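Local coordinates for protein cytolethal distending toxin subunit B (PDB 2F1N) that nicks DNA as the DNase I-like endonuclease subunit of a tripartite bacterial toxin, very probably damaging host DNA and so causing cell-cycle arrest, at residues 34-44 with 82-93. Residues are numbered along the deposited sequence; the frame is centred on the assembly and turned at random.
Sequences WNINVRQLISG and WNLSTNSRPQQV
Helix 31-42 packs against a beta-hairpin of the sheet, and Trp82 at the end of strand 78-83 lies against its side. Its indole reaches the helix with CG anti to the backbone N (chi1 -175°), which sends the six-membered ring across to Trp34. The two tryptophans form an offset edge-to-face pair, the edge of Trp34 toward the face of Trp82, with planes at 69° and Trp34 CE3 3.8 Å from Trp82 CZ3. Val38 CG1 meets the rim of the Trp82 ring in its plane, while Leu84 CD2, from the same hairpin, lies over the centre of one face. Large flat groups suit this layer, where Pro60 touches both indoles and Trp34 NE1 is hydrogen-bonded to Ala56 O.

In this DNase I-like fold the hairpin joins the antiparallel strands 78-83 and 92-98. One turn beyond Val38, the CD1 end of Ile42's longer branch reaches in among Trp82, Leu84 and Val93, 3.5 Å from Val93 CG2 and 3.9 Å from Leu84 CD1; Val112 of the next strand touches Ile42 and Val93 as well.

Toward solvent, the long side chain of Arg39 can bridge helix and loop. Bent at chi3, it gives NH1 to Leu84 O at 3.0 Å, nearly straight at 164° and on a carbonyl lone pair, while Leu84 CD2 lies over one guanidinium face, toward its rim. Its NH2 donates to Asn35 OD1 at 3.1 Å, which helps fix the plane's rotation. One water links that same OD1 to Trp82 NE1, satisfying the indole N-H, and another joins Arg39 NH2 to Asn83 O. Near the helix's end, small Ser43 turns OG back to Arg39 O and leaves CB against the rigid ring of Pro90, 3.9 Å from its CG.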
ATOM      1  N   TRP A  34       6.292  13.315  -5.999  1.00 13.85           N
ATOM      2  CA  TRP A  34       6.931  12.957  -4.721  1.00 14.38           C
ATOM      3  C   TRP A  34       7.220  14.155  -3.823  1.00 14.12           C
ATOM      4  O   TRP A  34       6.765  14.186  -2.692  1.00 13.28           O
ATOM      5  CB  TRP A  34       8.201  12.155  -4.937  1.00 13.81           C
ATOM      6  CG  TRP A  34       7.897  10.709  -5.204  1.00 13.81           C
ATOM      7  CD1 TRP A  34       7.704  10.093  -6.440  1.00 10.83           C
ATOM      8  CD2 TRP A  34       7.802   9.668  -4.217  1.00 13.46           C
ATOM      9  NE1 TRP A  34       7.448   8.753  -6.254  1.00 11.84           N
ATOM     10  CE2 TRP A  34       7.529   8.458  -4.911  1.00 12.79           C
ATOM     11  CE3 TRP A  34       7.871   9.656  -2.813  1.00  9.74           C
ATOM     12  CZ2 TRP A  34       7.338   7.233  -4.257  1.00 12.78           C
ATOM     13  CZ3 TRP A  34       7.759   8.423  -2.158  1.00 11.74           C
ATOM     14  CH2 TRP A  34       7.474   7.237  -2.882  1.00  9.97           C
ATOM     15  N   ASN A  35       7.962  15.159  -4.341  1.00 14.67           N
ATOM     16  CA  ASN A  35       8.460  16.247  -3.462  1.00 16.93           C
ATOM     17  C   ASN A  35       7.376  17.170  -2.958  1.00 17.18           C
ATOM     18  O   ASN A  35       7.521  17.741  -1.871  1.00 17.57           O
ATOM     19  CB  ASN A  35       9.599  17.092  -4.090  1.00 17.09           C
ATOM     20  CG  ASN A  35      10.357  17.971  -3.032  1.00 24.17           C
ATOM     21  OD1 ASN A  35      10.716  17.522  -1.922  1.00 25.66           O
ATOM     22  ND2 ASN A  35      10.606  19.246  -3.393  1.00 31.38           N
ATOM     23  N   ILE A  36       6.290  17.280  -3.727  1.00 16.32           N
ATOM     24  CA  ILE A  36       5.121  18.035  -3.262  1.00 18.11           C
ATOM     25  C   ILE A  36       3.983  17.170  -2.736  1.00 16.46           C
ATOM     26  O   ILE A  36       3.654  17.255  -1.562  1.00 16.98           O
ATOM     27  CB  ILE A  36       4.613  19.020  -4.366  1.00 18.85           C
ATOM     28  CG1 ILE A  36       5.795  19.779  -4.953  1.00 21.42           C
ATOM     29  CG2 ILE A  36       3.536  19.970  -3.782  1.00 22.92           C
ATOM     30  CD1 ILE A  36       6.429  20.746  -4.001  1.00 27.02           C
ATOM     31  N   ASN A  37       3.408  16.316  -3.578  1.00 15.41           N
ATOM     32  CA  ASN A  37       2.156  15.636  -3.227  1.00 15.52           C
ATOM     33  C   ASN A  37       2.331  14.510  -2.221  1.00 14.70           C
ATOM     34  O   ASN A  37       1.637  14.476  -1.224  1.00 15.55           O
ATOM     35  CB  ASN A  37       1.430  15.156  -4.464  1.00 16.70           C
ATOM     36  CG  ASN A  37       1.225  16.294  -5.472  1.00 22.40           C
ATOM     37  OD1 ASN A  37       0.597  17.322  -5.147  1.00 30.05           O
ATOM     38  ND2 ASN A  37       1.759  16.137  -6.652  1.00 21.86           N
ATOM     39  N   VAL A  38       3.277  13.603  -2.445  1.00 12.38           N
ATOM     40  CA  VAL A  38       3.522  12.597  -1.393  1.00 11.58           C
ATOM     41  C   VAL A  38       3.999  13.226  -0.079  1.00 12.69           C
ATOM     42  O   VAL A  38       3.552  12.818   1.009  1.00 12.00           O
ATOM     43  CB  VAL A  38       4.569  11.527  -1.880  1.00 10.93           C
ATOM     44  CG1 VAL A  38       5.010  10.692  -0.689  1.00 12.10           C
ATOM     45  CG2 VAL A  38       3.994  10.622  -3.024  1.00  9.93           C
ATOM     46  N   ARG A  39       4.870  14.221  -0.179  1.00 12.79           N
ATOM     47  CA  ARG A  39       5.355  14.928   1.002  1.00 14.83           C
ATOM     48  C   ARG A  39       4.212  15.482   1.863  1.00 15.33           C
ATOM     49  O   ARG A  39       4.224  15.343   3.084  1.00 15.93           O
ATOM     50  CB  ARG A  39       6.252  16.067   0.576  1.00 15.65           C
ATOM     51  CG  ARG A  39       6.755  16.843   1.774  1.00 18.26           C
ATOM     52  CD  ARG A  39       7.457  18.114   1.396  1.00 21.98           C
ATOM     53  NE  ARG A  39       8.809  17.873   0.908  1.00 24.89           N
ATOM     54  CZ  ARG A  39       9.895  17.854   1.699  1.00 26.02           C
ATOM     55  NH1 ARG A  39       9.763  18.019   3.000  1.00 22.45           N
ATOM     56  NH2 ARG A  39      11.102  17.662   1.179  1.00 25.22           N
ATOM     57  N   GLN A  40       3.231  16.096   1.207  1.00 16.24           N
ATOM     58  CA  GLN A  40       2.054  16.611   1.915  1.00 18.21           C
ATOM     59  C   GLN A  40       1.229  15.539   2.611  1.00 17.83           C
ATOM     60  O   GLN A  40       0.744  15.767   3.726  1.00 17.73           O
ATOM     61  CB  GLN A  40       1.200  17.486   0.971  1.00 19.87           C
ATOM     62  CG  GLN A  40       1.772  18.965   0.732  1.00 27.26           C
ATOM     63  CD  GLN A  40       3.245  19.223   1.162  1.00 35.31           C
ATOM     64  OE1 GLN A  40       4.125  19.498   0.302  1.00 36.01           O
ATOM     65  NE2 GLN A  40       3.507  19.178   2.480  1.00 36.92           N
ATOM     66  N   LEU A  41       1.081  14.368   1.985  1.00 16.07           N
ATOM     67  CA  LEU A  41       0.372  13.267   2.630  1.00 15.92           C
ATOM     68  C   LEU A  41       1.023  12.721   3.901  1.00 16.52           C
ATOM     69  O   LEU A  41       0.289  12.322   4.835  1.00 15.87           O
ATOM     70  CB  LEU A  41       0.165  12.116   1.648  1.00 16.38           C
ATOM     71  CG  LEU A  41      -0.971  12.116   0.640  1.00 20.92           C
ATOM     72  CD1 LEU A  41      -2.389  12.171   1.249  1.00 21.56           C
ATOM     73  CD2 LEU A  41      -0.786  13.289  -0.195  1.00 29.62           C
ATOM     74  N   ILE A  42       2.369  12.708   3.925  1.00 15.56           N
ATOM     75  CA  ILE A  42       3.150  12.115   5.025  1.00 16.18           C
ATOM     76  C   ILE A  42       3.748  13.085   6.061  1.00 17.00           C
ATOM     77  O   ILE A  42       4.522  12.666   6.953  1.00 16.80           O
ATOM     78  CB  ILE A  42       4.268  11.189   4.465  1.00 16.08           C
ATOM     79  CG1 ILE A  42       5.324  12.010   3.687  1.00 17.73           C
ATOM     80  CG2 ILE A  42       3.619  10.070   3.609  1.00 18.15           C
ATOM     81  CD1 ILE A  42       6.624  11.322   3.543  1.00 24.07           C
ATOM     82  N   SER A  43       3.372  14.346   5.960  1.00 18.09           N
ATOM     83  CA  SER A  43       3.888  15.339   6.911  1.00 20.09           C
ATOM     84  C   SER A  43       2.792  16.337   7.260  1.00 21.13           C
ATOM     85  O   SER A  43       1.708  16.281   6.681  1.00 20.81           O
ATOM     86  CB  SER A  43       5.185  16.003   6.406  1.00 20.80           C
ATOM     87  OG  SER A  43       5.095  16.553   5.112  1.00 23.24           O
ATOM     88  N   GLY A  44       3.053  17.230   8.215  1.00 22.05           N
ATOM     89  CA  GLY A  44       1.998  18.143   8.668  1.00 23.62           C
ATOM     90  C   GLY A  44       1.072  17.615   9.748  1.00 23.71           C
ATOM     91  O   GLY A  44       1.258  16.526  10.258  1.00 23.73           O
ATOM     92  N   TRP A  82      14.583   9.280   3.563  1.00 11.02           N
ATOM     93  CA  TRP A  82      14.219  10.548   2.919  1.00 13.52           C
ATOM     94  C   TRP A  82      14.139  11.590   4.009  1.00 13.78           C
ATOM     95  O   TRP A  82      13.232  11.589   4.866  1.00 12.65           O
ATOM     96  CB  TRP A  82      12.888  10.391   2.150  1.00 13.10           C
ATOM     97  CG  TRP A  82      12.432  11.579   1.328  1.00 13.55           C
ATOM     98  CD1 TRP A  82      13.195  12.634   0.849  1.00 18.30           C
ATOM     99  CD2 TRP A  82      11.094  11.807   0.876  1.00 14.40           C
ATOM    100  NE1 TRP A  82      12.393  13.490   0.117  1.00 15.86           N
ATOM    101  CE2 TRP A  82      11.105  12.996   0.105  1.00 16.53           C
ATOM    102  CE3 TRP A  82       9.886  11.097   1.016  1.00 16.77           C
ATOM    103  CZ2 TRP A  82       9.936  13.520  -0.488  1.00 17.35           C
ATOM    104  CZ3 TRP A  82       8.710  11.604   0.384  1.00 18.96           C
ATOM    105  CH2 TRP A  82       8.770  12.801  -0.360  1.00 15.88           C
ATOM    106  N   ASN A  83      15.134  12.493   3.993  1.00 15.37           N
ATOM    107  CA  ASN A  83      15.211  13.534   5.032  1.00 17.32           C
ATOM    108  C   ASN A  83      14.287  14.660   4.627  1.00 18.51           C
ATOM    109  O   ASN A  83      14.425  15.184   3.529  1.00 18.67           O
ATOM    110  CB  ASN A  83      16.657  14.049   5.183  1.00 17.19           C
ATOM    111  CG  ASN A  83      16.854  14.932   6.433  1.00 23.59           C
ATOM    112  OD1 ASN A  83      15.931  15.571   6.906  1.00 28.75           O
ATOM    113  ND2 ASN A  83      18.076  14.965   6.950  1.00 28.94           N
ATOM    114  N   LEU A  84      13.329  15.017   5.479  1.00 18.97           N
ATOM    115  CA  LEU A  84      12.265  15.945   5.073  1.00 23.02           C
ATOM    116  C   LEU A  84      12.478  17.348   5.634  1.00 27.01           C
ATOM    117  O   LEU A  84      11.894  18.314   5.138  1.00 27.40           O
ATOM    118  CB  LEU A  84      10.888  15.428   5.527  1.00 22.35           C
ATOM    119  CG  LEU A  84      10.389  14.122   4.898  1.00 21.77           C
ATOM    120  CD1 LEU A  84       9.068  13.698   5.485  1.00 23.04           C
ATOM    121  CD2 LEU A  84      10.239  14.288   3.358  1.00 22.14           C
ATOM    122  N   SER A  85      13.272  17.442   6.700  1.00 30.99           N
ATOM    123  CA  SER A  85      13.497  18.708   7.434  1.00 36.07           C
ATOM    124  C   SER A  85      14.309  18.390   8.670  1.00 38.16           C
ATOM    125  O   SER A  85      14.396  17.236   9.059  1.00 38.41           O
ATOM    126  CB  SER A  85      12.170  19.364   7.872  1.00 36.48           C
ATOM    127  OG  SER A  85      12.376  20.608   8.561  1.00 39.18           O
ATOM    128  N   THR A  86      14.932  19.409   9.271  1.00 41.75           N
ATOM    129  CA  THR A  86      15.586  19.225  10.575  1.00 45.06           C
ATOM    130  C   THR A  86      14.897  20.032  11.685  1.00 46.54           C
ATOM    131  O   THR A  86      15.540  20.451  12.658  1.00 47.06           O
ATOM    132  CB  THR A  86      17.123  19.517  10.528  1.00 45.54           C
ATOM    133  OG1 THR A  86      17.702  18.938   9.346  1.00 48.69           O
ATOM    134  CG2 THR A  86      17.845  18.766  11.658  1.00 45.72           C
ATOM    135  N   ASN A  87      13.588  20.235  11.523  1.00 47.80           N
ATOM    136  CA  ASN A  87      12.748  20.913  12.506  1.00 49.36           C
ATOM    137  C   ASN A  87      11.412  20.193  12.571  1.00 49.44           C
ATOM    138  O   ASN A  87      11.132  19.474  13.538  1.00 49.67           O
ATOM    139  CB  ASN A  87      12.515  22.396  12.148  1.00 50.03           C
ATOM    140  CG  ASN A  87      13.682  23.019  11.392  1.00 52.44           C
ATOM    141  OD1 ASN A  87      14.668  23.463  11.999  1.00 54.88           O
ATOM    142  ND2 ASN A  87      13.582  23.050  10.063  1.00 53.96           N
ATOM    143  N   SER A  88      10.611  20.385  11.516  1.00 49.39           N
ATOM    144  CA  SER A  88       9.272  19.816  11.391  1.00 48.87           C
ATOM    145  C   SER A  88       9.229  18.405  11.963  1.00 47.90           C
ATOM    146  O   SER A  88       9.946  17.516  11.479  1.00 47.32           O
ATOM    147  CB  SER A  88       8.830  19.810   9.918  1.00 49.59           C
ATOM    148  OG  SER A  88       9.627  18.931   9.122  1.00 50.82           O
ATOM    149  N   ARG A  89       8.372  18.230  12.975  1.00 46.37           N
ATOM    150  CA  ARG A  89       8.223  17.000  13.765  1.00 44.75           C
ATOM    151  C   ARG A  89       8.528  15.698  13.022  1.00 42.94           C
ATOM    152  O   ARG A  89       9.335  14.896  13.512  1.00 44.10           O
ATOM    153  CB  ARG A  89       6.832  16.938  14.409  1.00 45.60           C
ATOM    154  N   PRO A  90       7.912  15.475  11.850  1.00 40.34           N
ATOM    155  CA  PRO A  90       8.245  14.289  11.050  1.00 36.82           C
ATOM    156  C   PRO A  90       9.537  14.564  10.242  1.00 33.69           C
ATOM    157  O   PRO A  90       9.458  15.033   9.118  1.00 32.45           O
ATOM    158  CB  PRO A  90       7.006  14.112  10.157  1.00 36.78           C
ATOM    159  CG  PRO A  90       6.311  15.430  10.113  1.00 39.13           C
ATOM    160  CD  PRO A  90       6.893  16.312  11.189  1.00 39.97           C
ATOM    161  N   GLN A  91      10.704  14.291  10.838  1.00 30.62           N
ATOM    162  CA  GLN A  91      11.985  14.776  10.294  1.00 27.31           C
ATOM    163  C   GLN A  91      12.509  13.892   9.140  1.00 24.90           C
ATOM    164  O   GLN A  91      13.100  14.373   8.176  1.00 22.68           O
ATOM    165  CB  GLN A  91      13.037  14.869  11.410  1.00 29.21           C
ATOM    166  CG  GLN A  91      12.653  15.805  12.585  1.00 30.83           C
ATOM    167  CD  GLN A  91      13.799  16.042  13.585  1.00 36.59           C
ATOM    168  OE1 GLN A  91      14.090  17.183  13.937  1.00 38.55           O
ATOM    169  NE2 GLN A  91      14.423  14.961  14.056  1.00 37.90           N
ATOM    170  N   GLN A  92      12.310  12.591   9.238  1.00 21.99           N
ATOM    171  CA  GLN A  92      12.699  11.715   8.122  1.00 21.61           C
ATOM    172  C   GLN A  92      11.687  10.600   7.945  1.00 19.45           C
ATOM    173  O   GLN A  92      11.011  10.186   8.900  1.00 18.61           O
ATOM    174  CB  GLN A  92      14.058  11.083   8.366  1.00 22.52           C
ATOM    175  CG  GLN A  92      15.209  12.058   8.555  1.00 28.88           C
ATOM    176  CD  GLN A  92      16.550  11.363   8.435  1.00 34.51           C
ATOM    177  OE1 GLN A  92      17.387  11.746   7.598  1.00 38.35           O
ATOM    178  NE2 GLN A  92      16.762  10.347   9.266  1.00 30.92           N
ATOM    179  N   VAL A  93      11.621  10.061   6.737  1.00 17.03           N
ATOM    180  CA  VAL A  93      10.743   8.913   6.527  1.00 13.95           C
ATOM    181  C   VAL A  93      11.532   7.839   5.778  1.00 13.47           C
ATOM    182  O   VAL A  93      12.562   8.147   5.147  1.00 13.32           O
ATOM    183  CB  VAL A  93       9.432   9.275   5.762  1.00 14.56           C
ATOM    184  CG1 VAL A  93       8.473  10.186   6.622  1.00 13.83           C
ATOM    185  CG2 VAL A  93       9.732   9.842   4.357  1.00 13.72           C
TER
HETATM  186  O   HOH W   1      12.752  16.005  -1.269  1.00 36.74           O
HETATM  187  O   HOH W   2      13.721  17.614   2.302  1.00 30.85           O